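Local coordinates for macrophage migration inhibitory factor-like protein (Leishmania major, PDB 3FWT), which belongs to the macrophage migration inhibitory factor family of small alpha/beta proteins, three copies of which assemble into a trimer, at residues 22-27 against 46-51; 38-43 against 107-112; 42-47 against 59-64; 79-84 against 99-104. All blocks are in the same frame, centred on the assembly; numbering follows the deposited sequence.

Contact 1 of 4, residues 22-27 against 46-51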
loop_
_atom_site.group_PDB
_atom_site.type_symbol
_atom_site.label_atom_id
_atom_site.label_comp_id
_atom_site.label_asym_id
_atom_site.label_seq_id
_atom_site.Cartn_x
_atom_site.Cartn_y
_atom_site.Cartn_z
ATOM N N PRO A 22 -6.608 -0.501 13.742
ATOM C CA PRO A 22 -7.005 -0.375 12.335
ATOM C C PRO A 22 -6.348 0.854 11.664
ATOM O O PRO A 22 -6.165 1.909 12.327
ATOM C CB PRO A 22 -8.530 -0.282 12.437
ATOM C CG PRO A 22 -8.770 0.231 13.840
ATOM C CD PRO A 22 -7.768 -0.474 14.644
ATOM N N PHE A 23 -5.867 0.645 10.423
ATOM C CA PHE A 23 -5.251 1.700 9.545
ATOM C C PHE A 23 -6.039 1.692 8.218
ATOM O O PHE A 23 -6.389 0.638 7.736
ATOM C CB PHE A 23 -3.745 1.445 9.309
ATOM C CG PHE A 23 -3.123 2.329 8.193
ATOM C CD1 PHE A 23 -2.767 3.611 8.453
ATOM C CD2 PHE A 23 -2.947 1.851 6.902
ATOM C CE1 PHE A 23 -2.185 4.452 7.471
ATOM C CE2 PHE A 23 -2.409 2.692 5.882
ATOM C CZ PHE A 23 -2.006 3.938 6.169
ATOM N N LEU A 24 -6.440 2.865 7.711
ATOM C CA LEU A 24 -7.039 2.939 6.407
ATOM C C LEU A 24 -6.233 3.895 5.558
ATOM O O LEU A 24 -6.013 5.075 5.975
ATOM C CB LEU A 24 -8.478 3.459 6.466
ATOM C CG LEU A 24 -9.506 2.448 7.112
ATOM C CD1 LEU A 24 -9.383 2.665 8.635
ATOM C CD2 LEU A 24 -10.949 2.855 6.539
ATOM N N GLN A 25 -5.838 3.393 4.384
ATOM C CA GLN A 25 -5.355 4.280 3.313
ATOM C C GLN A 25 -6.368 4.487 2.181
ATOM O O GLN A 25 -6.787 3.550 1.527
ATOM C CB GLN A 25 -4.026 3.747 2.673
ATOM C CG GLN A 25 -3.489 4.802 1.628
ATOM C CD GLN A 25 -2.176 4.456 0.892
ATOM O OE1 GLN A 25 -1.686 3.348 0.941
ATOM N NE2 GLN A 25 -1.545 5.491 0.361
ATOM N N THR A 26 -6.708 5.745 1.936
ATOM C CA THR A 26 -7.685 6.095 0.954
ATOM C C THR A 26 -6.863 6.728 -0.163
ATOM O O THR A 26 -6.248 7.743 0.065
ATOM C CB THR A 26 -8.681 7.152 1.499
ATOM O OG1 THR A 26 -9.506 6.568 2.528
ATOM C CG2 THR A 26 -9.605 7.667 0.390
ATOM N N ILE A 27 -6.961 6.157 -1.350
ATOM C CA ILE A 27 -6.333 6.639 -2.606
ATOM C C ILE A 27 -7.484 7.074 -3.542
ATOM O O ILE A 27 -8.322 6.239 -3.937
ATOM C CB ILE A 27 -5.455 5.579 -3.239
ATOM C CG1 ILE A 27 -4.522 4.956 -2.194
ATOM C CG2 ILE A 27 -4.728 6.116 -4.551
ATOM C CD1 ILE A 27 -3.501 3.923 -2.823
ATOM N N MET A 46 -16.083 6.042 13.224
ATOM C CA MET A 46 -17.343 5.457 13.615
ATOM C C MET A 46 -17.501 4.055 13.078
ATOM O O MET A 46 -17.872 3.143 13.793
ATOM C CB MET A 46 -18.495 6.234 12.989
ATOM C CG MET A 46 -19.160 7.284 13.822
ATOM S SD MET A 46 -20.936 7.341 13.346
ATOM C CE MET A 46 -20.860 7.747 11.578
ATOM N N ILE A 47 -17.317 3.900 11.774
ATOM C CA ILE A 47 -17.415 2.612 11.153
ATOM C C ILE A 47 -16.518 1.589 11.827
ATOM O O ILE A 47 -16.944 0.447 12.030
ATOM C CB ILE A 47 -17.048 2.717 9.654
ATOM C CG1 ILE A 47 -18.077 3.651 8.958
ATOM C CG2 ILE A 47 -16.961 1.327 9.067
ATOM C CD1 ILE A 47 -17.639 4.278 7.551
ATOM N N CYS A 48 -15.275 1.981 12.127
ATOM C CA CYS A 48 -14.370 1.086 12.831
ATOM C C CYS A 48 -14.848 0.773 14.259
ATOM O O CYS A 48 -14.879 -0.389 14.658
ATOM C CB CYS A 48 -12.976 1.669 12.866
ATOM S SG CYS A 48 -12.211 1.532 11.228
ATOM N N ARG A 49 -15.234 1.808 15.015
ATOM C CA ARG A 49 -15.722 1.542 16.344
ATOM C C ARG A 49 -16.942 0.647 16.379
ATOM O O ARG A 49 -16.949 -0.318 17.151
ATOM C CB ARG A 49 -15.969 2.824 17.131
ATOM C CG ARG A 49 -14.626 3.323 17.619
ATOM C CD ARG A 49 -14.649 4.763 18.017
ATOM N NE ARG A 49 -13.293 5.288 17.997
ATOM C CZ ARG A 49 -12.899 6.313 17.234
ATOM N NH1 ARG A 49 -13.769 6.954 16.459
ATOM N NH2 ARG A 49 -11.645 6.731 17.289
ATOM N N GLU A 50 -17.954 0.949 15.565
ATOM C CA GLU A 50 -19.174 0.151 15.567
ATOM C C GLU A 50 -19.035 -1.238 14.932
ATOM O O GLU A 50 -19.602 -2.227 15.453
ATOM C CB GLU A 50 -20.350 0.940 14.946
ATOM C CG GLU A 50 -20.511 2.325 15.523
ATOM C CD GLU A 50 -21.541 3.220 14.783
ATOM O OE1 GLU A 50 -21.946 2.862 13.653
ATOM O OE2 GLU A 50 -21.913 4.297 15.337
ATOM N N GLU A 51 -18.290 -1.357 13.824
ATOM C CA GLU A 51 -18.277 -2.635 13.129
ATOM C C GLU A 51 -17.092 -3.499 13.446
ATOM O O GLU A 51 -17.164 -4.685 13.246
ATOM C CB GLU A 51 -18.406 -2.534 11.580
ATOM C CG GLU A 51 -19.426 -1.545 11.023
ATOM C CD GLU A 51 -20.861 -1.981 11.240
ATOM O OE1 GLU A 51 -21.753 -1.112 11.197
ATOM O OE2 GLU A 51 -21.071 -3.213 11.436
#

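Contact 2 of 4, residues 38-43 against 107-112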
loop_
_atom_site.group_PDB
_atom_site.type_symbol
_atom_site.label_atom_id
_atom_site.label_comp_id
_atom_site.label_asym_id
_atom_site.label_seq_id
_atom_site.Cartn_x
_atom_site.Cartn_y
_atom_site.Cartn_z
ATOM N N ALA A 38 -11.209 15.668 7.102
ATOM C CA ALA A 38 -11.709 15.556 8.470
ATOM C C ALA A 38 -13.063 14.767 8.541
ATOM O O ALA A 38 -13.274 13.898 9.406
ATOM C CB ALA A 38 -11.773 16.931 9.134
ATOM N N ASN A 39 -13.934 14.985 7.568
ATOM C CA ASN A 39 -15.199 14.269 7.532
ATOM C C ASN A 39 -15.015 12.792 7.259
ATOM O O ASN A 39 -15.628 11.924 7.905
ATOM C CB ASN A 39 -16.116 14.895 6.459
ATOM C CG ASN A 39 -16.508 16.342 6.775
ATOM O OD1 ASN A 39 -16.540 16.726 7.935
ATOM N ND2 ASN A 39 -16.873 17.120 5.756
ATOM N N LEU A 40 -14.132 12.458 6.310
ATOM C CA LEU A 40 -13.795 11.064 6.109
ATOM C C LEU A 40 -13.194 10.395 7.355
ATOM O O LEU A 40 -13.585 9.284 7.686
ATOM C CB LEU A 40 -12.873 10.881 4.873
ATOM C CG LEU A 40 -13.601 11.093 3.539
ATOM C CD1 LEU A 40 -12.564 11.050 2.371
ATOM C CD2 LEU A 40 -14.650 10.001 3.370
ATOM N N SER A 41 -12.179 11.014 7.982
ATOM C CA SER A 41 -11.598 10.451 9.228
ATOM C C SER A 41 -12.697 10.195 10.317
ATOM O O SER A 41 -12.766 9.110 10.947
ATOM C CB SER A 41 -10.476 11.392 9.739
ATOM O OG SER A 41 -9.385 11.202 8.803
ATOM N N ALA A 42 -13.572 11.169 10.475
ATOM C CA ALA A 42 -14.751 11.000 11.414
ATOM C C ALA A 42 -15.577 9.812 11.064
ATOM O O ALA A 42 -15.895 9.012 11.921
ATOM C CB ALA A 42 -15.636 12.225 11.358
ATOM N N ALA A 43 -15.947 9.674 9.775
ATOM C CA ALA A 43 -16.759 8.528 9.344
ATOM C C ALA A 43 -16.101 7.192 9.492
ATOM O O ALA A 43 -16.691 6.294 10.112
ATOM C CB ALA A 43 -17.323 8.754 7.875
ATOM N N LYS A 107 -20.350 10.424 -0.539
ATOM C CA LYS A 107 -20.777 11.707 0.025
ATOM C C LYS A 107 -19.686 12.762 -0.002
ATOM O O LYS A 107 -19.927 13.922 -0.364
ATOM C CB LYS A 107 -21.243 11.506 1.462
ATOM C CG LYS A 107 -21.853 12.791 2.185
ATOM C CD LYS A 107 -22.201 12.396 3.627
ATOM C CE LYS A 107 -23.302 13.303 4.190
ATOM N NZ LYS A 107 -24.394 12.436 4.757
ATOM N N GLU A 108 -18.468 12.406 0.390
ATOM C CA GLU A 108 -17.506 13.485 0.518
ATOM C C GLU A 108 -16.896 13.778 -0.830
ATOM O O GLU A 108 -16.460 14.907 -1.076
ATOM C CB GLU A 108 -16.380 13.140 1.478
ATOM C CG GLU A 108 -16.800 13.013 2.962
ATOM C CD GLU A 108 -17.629 14.170 3.495
ATOM O OE1 GLU A 108 -17.255 15.356 3.289
ATOM O OE2 GLU A 108 -18.703 13.852 4.097
ATOM N N CYS A 109 -16.846 12.770 -1.705
ATOM C CA CYS A 109 -16.053 12.948 -2.968
ATOM C C CYS A 109 -16.811 12.859 -4.272
ATOM O O CYS A 109 -16.206 13.089 -5.348
ATOM C CB CYS A 109 -14.887 11.943 -3.062
ATOM S SG CYS A 109 -13.807 11.779 -1.632
ATOM N N GLY A 110 -18.084 12.487 -4.217
ATOM C CA GLY A 110 -18.905 12.394 -5.444
ATOM C C GLY A 110 -18.556 11.158 -6.293
ATOM O O GLY A 110 -18.962 11.057 -7.437
ATOM N N ILE A 111 -17.736 10.257 -5.775
ATOM C CA ILE A 111 -17.342 9.070 -6.497
ATOM C C ILE A 111 -18.445 8.033 -6.326
ATOM O O ILE A 111 -18.732 7.686 -5.237
ATOM C CB ILE A 111 -15.974 8.550 -5.970
ATOM C CG1 ILE A 111 -14.898 9.615 -6.242
ATOM C CG2 ILE A 111 -15.580 7.187 -6.595
ATOM C CD1 ILE A 111 -13.502 9.338 -5.530
ATOM N N PRO A 112 -19.005 7.498 -7.432
ATOM C CA PRO A 112 -20.145 6.545 -7.337
ATOM C C PRO A 112 -19.618 5.231 -6.802
ATOM O O PRO A 112 -18.439 4.912 -7.017
ATOM C CB PRO A 112 -20.672 6.435 -8.803
ATOM C CG PRO A 112 -19.665 7.196 -9.712
ATOM C CD PRO A 112 -18.470 7.639 -8.813
#

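Contact 3 of 4, residues 42-47 against 59-64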
loop_
_atom_site.group_PDB
_atom_site.type_symbol
_atom_site.label_atom_id
_atom_site.label_comp_id
_atom_site.label_asym_id
_atom_site.label_seq_id
_atom_site.Cartn_x
_atom_site.Cartn_y
_atom_site.Cartn_z
ATOM N N ALA A 42 -13.572 11.169 10.475
ATOM C CA ALA A 42 -14.751 11.000 11.414
ATOM C C ALA A 42 -15.577 9.812 11.064
ATOM O O ALA A 42 -15.895 9.012 11.921
ATOM C CB ALA A 42 -15.636 12.225 11.358
ATOM N N ALA A 43 -15.947 9.674 9.775
ATOM C CA ALA A 43 -16.759 8.528 9.344
ATOM C C ALA A 43 -16.101 7.192 9.492
ATOM O O ALA A 43 -16.691 6.294 10.112
ATOM C CB ALA A 43 -17.323 8.754 7.875
ATOM N N TYR A 44 -14.855 7.040 8.978
ATOM C CA TYR A 44 -14.078 5.861 9.220
ATOM C C TYR A 44 -13.994 5.471 10.704
ATOM O O TYR A 44 -13.963 4.307 11.006
ATOM C CB TYR A 44 -12.645 6.069 8.699
ATOM C CG TYR A 44 -12.598 6.246 7.154
ATOM C CD1 TYR A 44 -13.658 5.885 6.345
ATOM C CD2 TYR A 44 -11.419 6.674 6.548
ATOM C CE1 TYR A 44 -13.577 6.025 4.910
ATOM C CE2 TYR A 44 -11.295 6.806 5.224
ATOM C CZ TYR A 44 -12.372 6.505 4.374
ATOM O OH TYR A 44 -12.165 6.638 2.997
ATOM N N GLY A 45 -13.860 6.448 11.586
ATOM C CA GLY A 45 -13.662 6.184 13.030
ATOM C C GLY A 45 -14.912 5.518 13.569
ATOM O O GLY A 45 -14.817 4.569 14.287
ATOM N N MET A 46 -16.083 6.042 13.224
ATOM C CA MET A 46 -17.343 5.457 13.615
ATOM C C MET A 46 -17.501 4.055 13.078
ATOM O O MET A 46 -17.872 3.143 13.793
ATOM C CB MET A 46 -18.495 6.234 12.989
ATOM C CG MET A 46 -19.160 7.284 13.822
ATOM S SD MET A 46 -20.936 7.341 13.346
ATOM C CE MET A 46 -20.860 7.747 11.578
ATOM N N ILE A 47 -17.317 3.900 11.774
ATOM C CA ILE A 47 -17.415 2.612 11.153
ATOM C C ILE A 47 -16.518 1.589 11.827
ATOM O O ILE A 47 -16.944 0.447 12.030
ATOM C CB ILE A 47 -17.048 2.717 9.654
ATOM C CG1 ILE A 47 -18.077 3.651 8.958
ATOM C CG2 ILE A 47 -16.961 1.327 9.067
ATOM C CD1 ILE A 47 -17.639 4.278 7.551
ATOM N N VAL A 59 -7.779 4.951 15.483
ATOM C CA VAL A 59 -7.813 4.565 14.056
ATOM C C VAL A 59 -6.916 5.478 13.290
ATOM O O VAL A 59 -7.022 6.717 13.440
ATOM C CB VAL A 59 -9.278 4.703 13.492
ATOM C CG1 VAL A 59 -9.285 4.465 11.946
ATOM C CG2 VAL A 59 -10.269 3.755 14.242
ATOM N N MET A 60 -6.023 4.951 12.462
ATOM C CA MET A 60 -5.143 5.853 11.720
ATOM C C MET A 60 -5.630 5.962 10.285
ATOM O O MET A 60 -5.894 4.966 9.648
ATOM C CB MET A 60 -3.680 5.339 11.757
ATOM C CG MET A 60 -2.690 6.308 10.998
ATOM S SD MET A 60 -0.980 5.779 11.012
ATOM C CE MET A 60 -0.599 6.406 12.723
ATOM N N THR A 61 -5.654 7.161 9.727
ATOM C CA THR A 61 -6.328 7.353 8.477
ATOM C C THR A 61 -5.457 8.228 7.580
ATOM O O THR A 61 -5.172 9.341 7.961
ATOM C CB THR A 61 -7.733 7.893 8.967
ATOM O OG1 THR A 61 -8.784 6.887 8.952
ATOM C CG2 THR A 61 -8.006 9.311 8.902
ATOM N N ALA A 62 -4.928 7.653 6.470
ATOM C CA ALA A 62 -4.033 8.357 5.526
ATOM C C ALA A 62 -4.783 8.645 4.217
ATOM O O ALA A 62 -5.529 7.819 3.820
ATOM C CB ALA A 62 -2.730 7.511 5.177
ATOM N N PHE A 63 -4.582 9.825 3.607
ATOM C CA PHE A 63 -5.299 10.263 2.392
ATOM C C PHE A 63 -4.308 10.604 1.307
ATOM O O PHE A 63 -3.588 11.641 1.412
ATOM C CB PHE A 63 -6.240 11.449 2.664
ATOM C CG PHE A 63 -7.282 11.131 3.702
ATOM C CD1 PHE A 63 -7.025 11.374 5.040
ATOM C CD2 PHE A 63 -8.442 10.476 3.322
ATOM C CE1 PHE A 63 -7.941 11.012 6.007
ATOM C CE2 PHE A 63 -9.406 10.152 4.233
ATOM C CZ PHE A 63 -9.149 10.409 5.619
ATOM N N SER A 64 -4.274 9.755 0.287
ATOM C CA SER A 64 -3.497 10.088 -0.906
ATOM C C SER A 64 -4.446 10.572 -1.991
ATOM O O SER A 64 -4.935 9.761 -2.759
ATOM C CB SER A 64 -2.773 8.837 -1.369
ATOM O OG SER A 64 -2.014 8.302 -0.261
#

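Contact 4 of 4, residues 79-84 against 99-104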
loop_
_atom_site.group_PDB
_atom_site.type_symbol
_atom_site.label_atom_id
_atom_site.label_comp_id
_atom_site.label_asym_id
_atom_site.label_seq_id
_atom_site.Cartn_x
_atom_site.Cartn_y
_atom_site.Cartn_z
ATOM N N ALA A 79 -11.946 5.436 -6.507
ATOM C CA ALA A 79 -11.273 5.374 -5.220
ATOM C C ALA A 79 -10.803 3.973 -4.924
ATOM O O ALA A 79 -11.453 3.006 -5.341
ATOM C CB ALA A 79 -12.266 5.828 -4.090
ATOM N N TYR A 80 -9.741 3.842 -4.116
ATOM C CA TYR A 80 -9.337 2.508 -3.601
ATOM C C TYR A 80 -9.036 2.717 -2.139
ATOM O O TYR A 80 -8.332 3.707 -1.787
ATOM C CB TYR A 80 -8.087 2.007 -4.369
ATOM C CG TYR A 80 -7.277 0.987 -3.630
ATOM C CD1 TYR A 80 -7.539 -0.376 -3.727
ATOM C CD2 TYR A 80 -6.264 1.390 -2.787
ATOM C CE1 TYR A 80 -6.742 -1.295 -3.024
ATOM C CE2 TYR A 80 -5.491 0.481 -2.083
ATOM C CZ TYR A 80 -5.742 -0.857 -2.217
ATOM O OH TYR A 80 -5.004 -1.747 -1.434
ATOM N N VAL A 81 -9.586 1.847 -1.269
ATOM C CA VAL A 81 -9.265 1.955 0.172
ATOM C C VAL A 81 -8.657 0.678 0.688
ATOM O O VAL A 81 -9.227 -0.415 0.399
ATOM C CB VAL A 81 -10.568 2.229 0.946
ATOM C CG1 VAL A 81 -10.285 2.263 2.465
ATOM C CG2 VAL A 81 -11.215 3.575 0.380
ATOM N N ARG A 82 -7.504 0.760 1.392
ATOM C CA ARG A 82 -6.864 -0.436 1.916
ATOM C C ARG A 82 -7.064 -0.397 3.446
ATOM O O ARG A 82 -6.659 0.571 4.103
ATOM C CB ARG A 82 -5.371 -0.446 1.608
ATOM C CG ARG A 82 -4.676 -1.778 2.001
ATOM C CD ARG A 82 -3.255 -1.849 1.529
ATOM N NE ARG A 82 -2.333 -1.055 2.381
ATOM C CZ ARG A 82 -1.879 0.185 2.090
ATOM N NH1 ARG A 82 -2.203 0.774 0.942
ATOM N NH2 ARG A 82 -1.062 0.834 2.926
ATOM N N VAL A 83 -7.705 -1.427 4.018
ATOM C CA VAL A 83 -7.973 -1.442 5.447
ATOM C C VAL A 83 -7.041 -2.499 6.017
ATOM O O VAL A 83 -7.039 -3.637 5.543
ATOM C CB VAL A 83 -9.403 -1.881 5.753
ATOM C CG1 VAL A 83 -9.760 -1.754 7.311
ATOM C CG2 VAL A 83 -10.414 -1.082 4.865
ATOM N N GLU A 84 -6.319 -2.135 7.064
ATOM C CA GLU A 84 -5.356 -3.035 7.674
ATOM C C GLU A 84 -5.582 -3.087 9.177
ATOM O O GLU A 84 -6.084 -2.142 9.777
ATOM C CB GLU A 84 -3.941 -2.515 7.443
ATOM C CG GLU A 84 -3.640 -2.489 5.925
ATOM C CD GLU A 84 -2.309 -1.865 5.649
ATOM O OE1 GLU A 84 -2.138 -1.260 4.569
ATOM O OE2 GLU A 84 -1.435 -1.951 6.516
ATOM N N PRO A 99 -20.000 -1.145 2.703
ATOM C CA PRO A 99 -21.010 -0.224 2.233
ATOM C C PRO A 99 -20.933 1.128 2.963
ATOM O O PRO A 99 -21.256 2.147 2.368
ATOM C CB PRO A 99 -22.350 -0.970 2.485
ATOM C CG PRO A 99 -21.996 -2.272 3.152
ATOM C CD PRO A 99 -20.516 -2.493 2.995
ATOM N N ARG A 100 -20.496 1.140 4.225
ATOM C CA ARG A 100 -20.326 2.407 4.958
ATOM C C ARG A 100 -19.142 3.215 4.445
ATOM O O ARG A 100 -19.296 4.404 4.205
ATOM C CB ARG A 100 -20.274 2.175 6.467
ATOM C CG ARG A 100 -21.564 1.415 6.932
ATOM C CD ARG A 100 -21.550 1.140 8.384
ATOM N NE ARG A 100 -21.546 2.392 9.111
ATOM C CZ ARG A 100 -21.472 2.507 10.433
ATOM N NH1 ARG A 100 -21.431 1.431 11.205
ATOM N NH2 ARG A 100 -21.428 3.711 10.973
ATOM N N ILE A 101 -18.012 2.518 4.181
ATOM C CA ILE A 101 -16.840 3.188 3.671
ATOM C C ILE A 101 -17.157 3.816 2.323
ATOM O O ILE A 101 -16.895 5.032 2.113
ATOM C CB ILE A 101 -15.696 2.177 3.586
ATOM C CG1 ILE A 101 -15.208 1.874 5.032
ATOM C CG2 ILE A 101 -14.519 2.621 2.671
ATOM C CD1 ILE A 101 -14.247 0.647 5.004
ATOM N N ALA A 102 -17.756 3.017 1.437
ATOM C CA ALA A 102 -18.124 3.463 0.111
ATOM C C ALA A 102 -19.132 4.617 0.197
ATOM O O ALA A 102 -18.948 5.596 -0.511
ATOM C CB ALA A 102 -18.659 2.303 -0.722
ATOM N N ALA A 103 -20.171 4.535 1.068
ATOM C CA ALA A 103 -21.120 5.649 1.221
ATOM C C ALA A 103 -20.425 6.941 1.648
ATOM O O ALA A 103 -20.704 8.025 1.151
ATOM C CB ALA A 103 -22.263 5.295 2.259
ATOM N N ALA A 104 -19.522 6.833 2.620
ATOM C CA ALA A 104 -18.780 7.998 3.070
ATOM C C ALA A 104 -17.954 8.605 1.948
ATOM O O ALA A 104 -17.875 9.843 1.871
ATOM C CB ALA A 104 -17.841 7.633 4.371
#

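Contact 1 of 4, residues 22-27 against 46-51
Cys48 meets both Pro22 and Leu24, so a single thiol makes the contact between residues 46-51 of helix 34-52 and residues 22-27 of strand 22-28. The contact is apolar. Leu24 offers its CD1 methyl, which lies 4.0 Å from Cys48 SG, whereas the CD2 branch of the same leucine is 5.0 Å from that sulfur and turns instead to Tyr44 further back on the helix. Pro22 takes part through its ring, with CB 4.3 Å from Cys48 SG. The sulfur is placed between these partners because the first torsion of Cys48 sets SG beside the backbone N and anti to the carbonyl carbon (chi1 -74°), extending it toward the sheet. The nearest CA atoms, Pro22 CA and Cys48 CA, are 7.5 Å apart, and the interface buries 97 Å² in all, 55 Å² of it on Cys48. Val59, next to the neighbouring strand, packs on all three residues.

The other face of the strand carries different partners: Gln25 hydrogen-bonds Arg82 and Ser64, and the Phe23 ring stacks with Tyr80 of the second subunit. Strand 22-28 thus has one face toward its own helix and the other toward the trimer interior, the layering of a beta-alpha-beta unit in which helix 34-52 links strands 22-28 and 60-64.

Contact 2 of 4, residues 38-43 against 107-112
Helix-helix packing in the outer layer of this alpha/beta fold brings Asn39 and Leu40 of helix 34-52 against Glu108 and Cys109, the last residues of helix 92-109 before Gly110 leaves helical geometry with a positive phi. Glu108 does double duty. Its aliphatic part runs antiparallel to the Leu40 side chain, with Leu40 CD2 3.7 Å from Glu108 CG. A bend at chi2 then turns the carboxylate toward Asn39, whose ND2 donates to Glu108 OE1 at 3.1 Å with an N-H...O angle of 154°. The hydrogen bond lies close to the amide plane of Asn39 but meets OE1 from above the carboxylate, 50° out of its plane; the two flat groups are turned 67° apart. The carboxylate also rests against the asparagine stem, Asn39 CB to Glu108 OE1 being 3.4 Å. On the inner side, the other methyl of Leu40, CD1, reaches Cys109 SG at 4.3 Å. Polar groups therefore close the more exposed margin while the Leu40 methyl groups pack on the more buried side. Leu40 also packs on Ala104 and Ile105 of helix 92-109 and on Phe63 of strand 60-64, and Cys109 continues toward Val30 and Leu32 in the loop between strand 22-28 and helix 34-52.

Contact 3 of 4, residues 42-47 against 59-64
Tyr44 and Phe63 each set CG beside the backbone N and anti to the carbonyl carbon, with chi1 of -65° and -59°, and these torsions send the two rings past one another in opposite directions. Their CE2 atoms come within 4.0 Å, Tyr44 CE2 to Phe63 CE2, an apolar touch between the two ring carbons. At the edge of the tyrosine ring, nearly in its plane, lies Thr61 OG1, 3.6 Å from Tyr44 CD2. The threonine rotamer is less certain: its chi1 of -101° is far from staggered, and its CG2 is modelled too close to Ser41. At Gly45, which has no side chain, the helix comes close to the chain just before strand 60-64, Gly45 CA standing 4.3 Å from Val59 CG2 and 6.2 Å from Val59 CA. The hydroxyl of Tyr44 hydrogen-bonds Thr26 OG1 on the adjacent strand 22-28. On its far side, strand 60-64 pairs antiparallel with a strand of the second subunit, so the sheet continues across the interface. The chemistry is that of a buried, mainly apolar junction in which the polar end of Tyr44 is satisfied by Thr26, a bond that probably helps fix the ring's position.

Contact 4 of 4, residues 79-84 against 99-104
Ile101 faces Val81 and Val83 together, and its two branches divide the work. The CG2 methyl turns to Val81, with Ile101 CG2 4.1 Å from Val81 CG2; the longer arm turns to Val83, with Ile101 CD1 4.2 Å from Val83 CG2. The fork follows from the isoleucine chi1 of -73°, which lays CG1 beside the backbone N and leaves CG2 anti to that nitrogen. Val81 and Ile101 meet at a slant, and the CG1 methyl of Val81 is only slightly farther from Ile101 CG2 than its CG2 methyl is, so the isoleucine methyl sits against both prongs of the valine. Val83, two residues on and on the same face of the strand, touches through CG2 alone. The backbones stay well apart, Val81 CA to Ile101 CA being 8.4 Å, and side chains fill the distance.

Strand 79-85, helix 92-109 and strand 116-128 form a beta-alpha-beta unit, the second in the chain, and Ile101 is a point where its helix packs down on its first strand. Tyr120, from the strand that completes the unit, adjoins both Ile101 and Val83, while Tyr44 of the other helix reaches Val81.

The opposite face of strand 79-85 looks into the trimer. Tyr80 OH there hydrogen-bonds Glu84 of the third subunit. The close approach of Arg82 to Glu84 within the strand is doubtful, because Arg82 NE and Glu84 OE1 are modelled too near each other.

Overall arrangement
Contacts 1 and 3 lie within the first beta-alpha-beta unit, their centres 5 Å apart; they share Met46 and Ile47, and Cys48 CB packs 3.7 Å from Val59 CG2 between them. Contact 4 belongs to the second unit, and its centre is about 8 Å from that of contact 1. The strands of contacts 1, 3 and 4 share one sheet, where 22-28 lies between 60-64 and 79-85. Contact 2 joins the helices of the two units directly and sits 12 Å, centre to centre, from contact 1. The same helices also meet where Ala43 CB lies 3.7 Å from Ala104 CB, and where Glu51 OE1 and Arg100 NH1 form a salt bridge of 2.6 Å.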